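Sporozoite-specific SAG protein (PDB 2WNK) is a SAG2-related surface antigen of the Toxoplasma gondii sporozoite stage, built from two SRS domains and probably displayed on the parasite membrane. Local coordinates at residues R25-S30 / G79-L84; F97-R102 / S118-V123. All blocks are in the same frame, centred on the assembly; numbering follows the deposited sequence.

Contact 1 of 2, residues R25-S30 / G79-L84; sequences RFNCPS and GNDFTL
Phe26 and Phe82 face each other as a hydrogen-bonded pair where strands 25-28 and 80-84 run antiparallel, their axes 4.8 Å apart at closest approach and inclined at 152°. Phe82 N gives a nearly straight bond of 2.8 Å to Phe26 O, and Phe82 O accepts one from Phe26 N in return. Cys28 and Asn80 form the second such pair, while Asn27 with Asp81 and Arg25 with Thr83 are non-hydrogen-bonded pairs. Beyond the strand end, Gly79 CA lies 3.2 Å from Cys28 O in a CA-H...O contact.

The two phenylalanines share a face with Cys28. Phe26 CG sits between its backbone N and carbonyl carbon (chi1 65°), which brings the ring across to its partner: Phe82 CB rests over one face, 3.5 Å from Phe26 CZ. The ring planes are only 23° apart but slid so far that they barely overlap. Cys28 SG, disulfide-bonded to Cys100, approaches the Phe82 ring obliquely, 3.8 Å from Phe82 CE1.

On the other face, Asn27 ND2 donates to Asp81 OD1 over 2.8 Å, the oxygen tilted out of the amide plane; the same amide also binds Gly78 O and, through OD1, Ser5. Farther along, the Arg25 side chain lies beside Thr83, with Thr83 CG2 over one face of the guanidinium and a water at its edge, 3.1 Å from Arg25 NH1.

The chemistry thus divides between an apolar face of two rings and one disulfide sulfur turned to the domain interior, where Phe26 also meets Phe98, and a polar face on which several partners fix the rotation of the Asn27 amide.

Contact 2 of 2, residues F97-R102 / S118-V123; sequences FFLCQR and SDKCGV
An antiparallel strand pair of the N-terminal SRS domain, belonging to a mixed sheet flanked by strands 12-17 and 34-36, joins residues 97-102 to 118-123. Two hydrogen-bonded pairs hold it. Cys100 N reaches Cys121 O over 2.8 Å in a nearly straight bond, answered by Cys121 N to Cys100 O, and Phe98 and Val123 are joined by an equivalent reciprocal pair, Phe98 N to Val123 O and Val123 N to Phe98 O.

Between these pairs, Leu99 faces Gly122 across the strands, and its CD2 branch packs 3.8 Å from Gly122 CA. The opposite face carries Phe98, Val123 and two half-cystines. Val123 CG1 comes to the edge of the Phe98 ring, near its plane, while Cys100 CB and Cys121 CB stand 4.4 Å apart. These adjacent cysteines are not joined to each other: Cys100 bonds to Cys28 and Cys121 to Cys6, so two separate disulfides start from facing positions on this face, their sulfurs diverging.

Toward the loop end, the extended Lys120 chain runs alongside Gln101, with Lys120 CG 3.6 Å from Gln101 CB. Bends at chi2 and chi3 fold the Arg102 side chain back over Asp119, and Asp119 O lies over one face of the guanidinium. Arg102 NH1 forms its salt bridge with Glu9. One water closes the strand end, accepting from Arg102 N at 3.0 Å and donating to Asp119 O at 2.6 Å.

Overall arrangement
Following the chain from the N terminus, strand 22-28 supplies the first half of contact 1, and 48 residues, including strands 34-36 and 66-72, intervene before 79-84 closes that loop. Strand 94-101 comes next and opens contact 2, which closes at 118-123 after a 15-residue loop, partly unmodelled. The contacts are therefore in series, neither nested nor crossed. They lie in different sheets of the N-terminal SRS domain, contact 1 in an antiparallel sheet and contact 2 in a mixed one, with centres 12 Å apart. The Cys28-Cys100 disulfide ties them covalently, and the Phe26 ring packs on Val123 of contact 2 between the two sheets.

Contact 1 of 2, residues R25-S30 / G79-L84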
loop_
_atom_site.group_PDB
_atom_site.type_symbol
_atom_site.label_atom_id
_atom_site.label_comp_id
_atom_site.label_asym_id
_atom_site.label_seq_id
_atom_site.Cartn_x
_atom_site.Cartn_y
_atom_site.Cartn_z
ATOM N N ARG A 25 4.186 -11.706 4.764
ATOM C CA ARG A 25 4.610 -12.858 5.560
ATOM C C ARG A 25 4.700 -14.044 4.637
ATOM O O ARG A 25 3.776 -14.315 3.858
ATOM C CB ARG A 25 3.627 -13.137 6.710
ATOM C CG ARG A 25 3.623 -12.080 7.770
ATOM C CD ARG A 25 2.559 -12.366 8.856
ATOM N NE ARG A 25 2.358 -11.183 9.696
ATOM C CZ ARG A 25 3.226 -10.787 10.615
ATOM N NH1 ARG A 25 4.341 -11.491 10.815
ATOM N NH2 ARG A 25 2.990 -9.689 11.316
ATOM N N PHE A 26 5.832 -14.728 4.674
ATOM C CA PHE A 26 5.960 -15.959 3.928
ATOM C C PHE A 26 6.778 -16.976 4.700
ATOM O O PHE A 26 7.443 -16.646 5.669
ATOM C CB PHE A 26 6.570 -15.707 2.544
ATOM C CG PHE A 26 7.986 -15.201 2.576
ATOM C CD1 PHE A 26 9.051 -16.089 2.513
ATOM C CD2 PHE A 26 8.246 -13.835 2.578
ATOM C CE1 PHE A 26 10.373 -15.637 2.489
ATOM C CE2 PHE A 26 9.577 -13.365 2.569
ATOM C CZ PHE A 26 10.643 -14.285 2.523
ATOM N N ASN A 27 6.699 -18.222 4.257
ATOM C CA ASN A 27 7.334 -19.309 4.954
ATOM C C ASN A 27 8.200 -20.139 3.999
ATOM O O ASN A 27 7.793 -20.439 2.873
ATOM C CB ASN A 27 6.263 -20.179 5.616
ATOM C CG ASN A 27 6.782 -21.528 6.045
ATOM O OD1 ASN A 27 6.631 -22.525 5.324
ATOM N ND2 ASN A 27 7.400 -21.573 7.223
ATOM N N CYS A 28 9.387 -20.473 4.478
ATOM C CA CYS A 28 10.225 -21.524 3.855
ATOM C C CYS A 28 9.986 -22.804 4.658
ATOM O O CYS A 28 10.379 -22.874 5.825
ATOM C CB CYS A 28 11.709 -21.149 3.910
ATOM S SG CYS A 28 12.188 -19.742 2.767
ATOM N N PRO A 29 9.328 -23.785 4.039
ATOM C CA PRO A 29 8.891 -24.952 4.768
ATOM C C PRO A 29 10.036 -25.810 5.101
ATOM O O PRO A 29 11.125 -25.669 4.682
ATOM C CB PRO A 29 7.967 -25.654 3.794
ATOM C CG PRO A 29 8.424 -25.353 2.540
ATOM C CD PRO A 29 8.866 -23.892 2.660
ATOM N N SER A 30 9.723 -26.784 5.911
ATOM C CA SER A 30 10.712 -27.648 6.440
ATOM C C SER A 30 11.785 -28.212 5.504
ATOM O O SER A 30 12.899 -28.217 5.825
ATOM C CB SER A 30 9.972 -28.807 7.071
ATOM O OG SER A 30 10.897 -29.574 7.633
ATOM N N GLY A 79 9.748 -25.080 9.405
ATOM C CA GLY A 79 10.709 -24.269 8.690
ATOM C C GLY A 79 11.001 -22.937 9.303
ATOM O O GLY A 79 11.246 -22.807 10.470
ATOM N N ASN A 80 11.033 -21.924 8.449
ATOM C CA ASN A 80 11.292 -20.569 8.938
ATOM C C ASN A 80 10.276 -19.574 8.404
ATOM O O ASN A 80 9.935 -19.611 7.240
ATOM C CB ASN A 80 12.696 -20.101 8.534
ATOM C CG ASN A 80 13.777 -20.718 9.394
ATOM O OD1 ASN A 80 13.816 -20.508 10.611
ATOM N ND2 ASN A 80 14.645 -21.523 8.779
ATOM N N ASP A 81 9.813 -18.683 9.279
ATOM C CA ASP A 81 8.825 -17.669 8.916
ATOM C C ASP A 81 9.491 -16.310 8.779
ATOM O O ASP A 81 10.275 -15.897 9.640
ATOM C CB ASP A 81 7.766 -17.587 10.027
ATOM C CG ASP A 81 6.799 -18.781 10.033
ATOM O OD1 ASP A 81 6.676 -19.519 9.040
ATOM O OD2 ASP A 81 6.101 -18.968 11.051
ATOM N N PHE A 82 9.183 -15.619 7.679
ATOM C CA PHE A 82 9.794 -14.344 7.368
ATOM C C PHE A 82 8.752 -13.244 7.286
ATOM O O PHE A 82 7.645 -13.484 6.795
ATOM C CB PHE A 82 10.544 -14.435 6.035
ATOM C CG PHE A 82 11.668 -15.395 6.093
ATOM C CD1 PHE A 82 11.478 -16.738 5.755
ATOM C CD2 PHE A 82 12.875 -15.001 6.633
ATOM C CE1 PHE A 82 12.517 -17.644 5.903
ATOM C CE2 PHE A 82 13.908 -15.907 6.772
ATOM C CZ PHE A 82 13.730 -17.227 6.408
ATOM N N THR A 83 9.155 -12.039 7.685
ATOM C CA THR A 83 8.267 -10.861 7.658
ATOM C C THR A 83 9.001 -9.712 6.998
ATOM O O THR A 83 10.011 -9.249 7.510
ATOM C CB THR A 83 7.844 -10.461 9.106
ATOM O OG1 THR A 83 7.256 -11.595 9.728
ATOM C CG2 THR A 83 6.811 -9.345 9.089
ATOM N N LEU A 84 8.497 -9.246 5.855
ATOM C CA LEU A 84 9.103 -8.126 5.183
ATOM C C LEU A 84 8.175 -6.956 5.427
ATOM O O LEU A 84 6.996 -7.002 5.047
ATOM C CB LEU A 84 9.219 -8.364 3.670
ATOM C CG LEU A 84 9.774 -7.114 2.964
ATOM C CD1 LEU A 84 11.300 -7.049 3.175
ATOM C CD2 LEU A 84 9.389 -7.068 1.441
HETATM O O HOH W 1 5.645 -13.961 9.469
HETATM O O HOH W 2 10.657 -27.636 10.483
#

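Contact 2 of 2, residues F97-R102 / S118-V123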
loop_
_atom_site.group_PDB
_atom_site.type_symbol
_atom_site.label_atom_id
_atom_site.label_comp_id
_atom_site.label_asym_id
_atom_site.label_seq_id
_atom_site.Cartn_x
_atom_site.Cartn_y
_atom_site.Cartn_z
ATOM N N PHE A 97 13.467 -10.597 -4.564
ATOM C CA PHE A 97 13.327 -12.054 -4.646
ATOM C C PHE A 97 14.054 -12.727 -3.531
ATOM O O PHE A 97 15.094 -12.231 -3.028
ATOM C CB PHE A 97 13.932 -12.575 -5.972
ATOM C CG PHE A 97 13.299 -12.019 -7.199
ATOM C CD1 PHE A 97 12.225 -12.676 -7.766
ATOM C CD2 PHE A 97 13.754 -10.830 -7.769
ATOM C CE1 PHE A 97 11.634 -12.182 -8.918
ATOM C CE2 PHE A 97 13.172 -10.339 -8.924
ATOM C CZ PHE A 97 12.120 -11.005 -9.488
ATOM N N PHE A 98 13.523 -13.907 -3.140
ATOM C CA PHE A 98 14.267 -14.813 -2.295
ATOM C C PHE A 98 14.160 -16.233 -2.822
ATOM O O PHE A 98 13.269 -16.529 -3.655
ATOM C CB PHE A 98 13.664 -14.807 -0.874
ATOM C CG PHE A 98 13.624 -13.428 -0.264
ATOM C CD1 PHE A 98 14.772 -12.897 0.330
ATOM C CD2 PHE A 98 12.465 -12.658 -0.333
ATOM C CE1 PHE A 98 14.785 -11.631 0.900
ATOM C CE2 PHE A 98 12.458 -11.372 0.218
ATOM C CZ PHE A 98 13.624 -10.860 0.830
ATOM N N LEU A 99 15.043 -17.118 -2.341
ATOM C CA LEU A 99 14.825 -18.539 -2.529
ATOM C C LEU A 99 14.702 -19.245 -1.192
ATOM O O LEU A 99 15.412 -18.896 -0.234
ATOM C CB LEU A 99 16.024 -19.160 -3.254
ATOM C CG LEU A 99 16.065 -18.689 -4.714
ATOM C CD1 LEU A 99 17.414 -19.005 -5.360
ATOM C CD2 LEU A 99 14.911 -19.330 -5.521
ATOM N N CYS A 100 13.890 -20.302 -1.166
ATOM C CA CYS A 100 13.842 -21.225 -0.047
ATOM C C CYS A 100 14.565 -22.470 -0.561
ATOM O O CYS A 100 14.199 -22.999 -1.621
ATOM C CB CYS A 100 12.390 -21.580 0.282
ATOM S SG CYS A 100 11.365 -20.189 0.929
ATOM N N GLN A 101 15.580 -22.880 0.157
ATOM C CA GLN A 101 16.443 -23.961 -0.268
ATOM C C GLN A 101 16.775 -24.888 0.868
ATOM O O GLN A 101 16.604 -24.549 1.976
ATOM C CB GLN A 101 17.740 -23.409 -0.856
ATOM C CG GLN A 101 18.708 -22.835 0.062
ATOM C CD GLN A 101 19.863 -22.096 -0.615
ATOM O OE1 GLN A 101 20.840 -21.753 0.005
ATOM N NE2 GLN A 101 19.715 -21.835 -1.852
ATOM N N ARG A 102 17.272 -26.068 0.538
ATOM C CA ARG A 102 17.819 -26.965 1.533
ATOM C C ARG A 102 18.915 -26.339 2.354
ATOM O O ARG A 102 19.662 -25.530 1.909
ATOM C CB ARG A 102 18.357 -28.248 0.852
ATOM C CG ARG A 102 17.376 -29.366 0.767
ATOM C CD ARG A 102 17.478 -30.268 -0.460
ATOM N NE ARG A 102 16.306 -29.976 -1.239
ATOM C CZ ARG A 102 16.119 -30.183 -2.524
ATOM N NH1 ARG A 102 14.994 -29.795 -3.029
ATOM N NH2 ARG A 102 17.027 -30.823 -3.285
ATOM N N SER A 118 15.594 -25.878 -9.979
ATOM C CA SER A 118 14.659 -26.998 -9.913
ATOM C C SER A 118 14.561 -27.604 -8.513
ATOM O O SER A 118 13.633 -28.393 -8.250
ATOM C CB SER A 118 15.045 -28.084 -10.932
ATOM O OG SER A 118 16.346 -28.532 -10.670
ATOM N N ASP A 119 15.521 -27.284 -7.642
ATOM C CA ASP A 119 15.528 -27.817 -6.263
ATOM C C ASP A 119 15.227 -26.789 -5.179
ATOM O O ASP A 119 15.496 -27.051 -3.996
ATOM C CB ASP A 119 16.883 -28.470 -5.935
ATOM C CG ASP A 119 18.051 -27.503 -6.117
ATOM O OD1 ASP A 119 19.127 -27.765 -5.545
ATOM O OD2 ASP A 119 17.883 -26.483 -6.800
ATOM N N LYS A 120 14.682 -25.652 -5.580
ATOM C CA LYS A 120 14.398 -24.539 -4.637
ATOM C C LYS A 120 13.033 -23.969 -4.944
ATOM O O LYS A 120 12.490 -24.244 -6.003
ATOM C CB LYS A 120 15.483 -23.453 -4.759
ATOM C CG LYS A 120 16.857 -23.955 -4.298
ATOM C CD LYS A 120 17.971 -22.939 -4.590
ATOM C CE LYS A 120 19.334 -23.622 -4.648
ATOM N NZ LYS A 120 20.432 -22.641 -4.470
ATOM N N CYS A 121 12.482 -23.145 -4.039
ATOM C CA CYS A 121 11.193 -22.517 -4.291
ATOM C C CYS A 121 11.417 -21.012 -4.216
ATOM O O CYS A 121 12.157 -20.545 -3.342
ATOM C CB CYS A 121 10.128 -22.999 -3.253
ATOM S SG CYS A 121 8.472 -22.288 -3.551
ATOM N N GLY A 122 10.813 -20.240 -5.125
ATOM C CA GLY A 122 11.136 -18.818 -5.250
ATOM C C GLY A 122 10.017 -17.966 -4.643
ATOM O O GLY A 122 8.844 -18.351 -4.663
ATOM N N VAL A 123 10.410 -16.839 -4.064
ATOM C CA VAL A 123 9.487 -15.864 -3.493
ATOM C C VAL A 123 9.735 -14.552 -4.193
ATOM O O VAL A 123 10.873 -14.058 -4.185
ATOM C CB VAL A 123 9.779 -15.654 -2.021
ATOM C CG1 VAL A 123 8.888 -14.504 -1.463
ATOM C CG2 VAL A 123 9.496 -16.936 -1.266
HETATM O O HOH W 3 17.495 -26.928 -2.316
#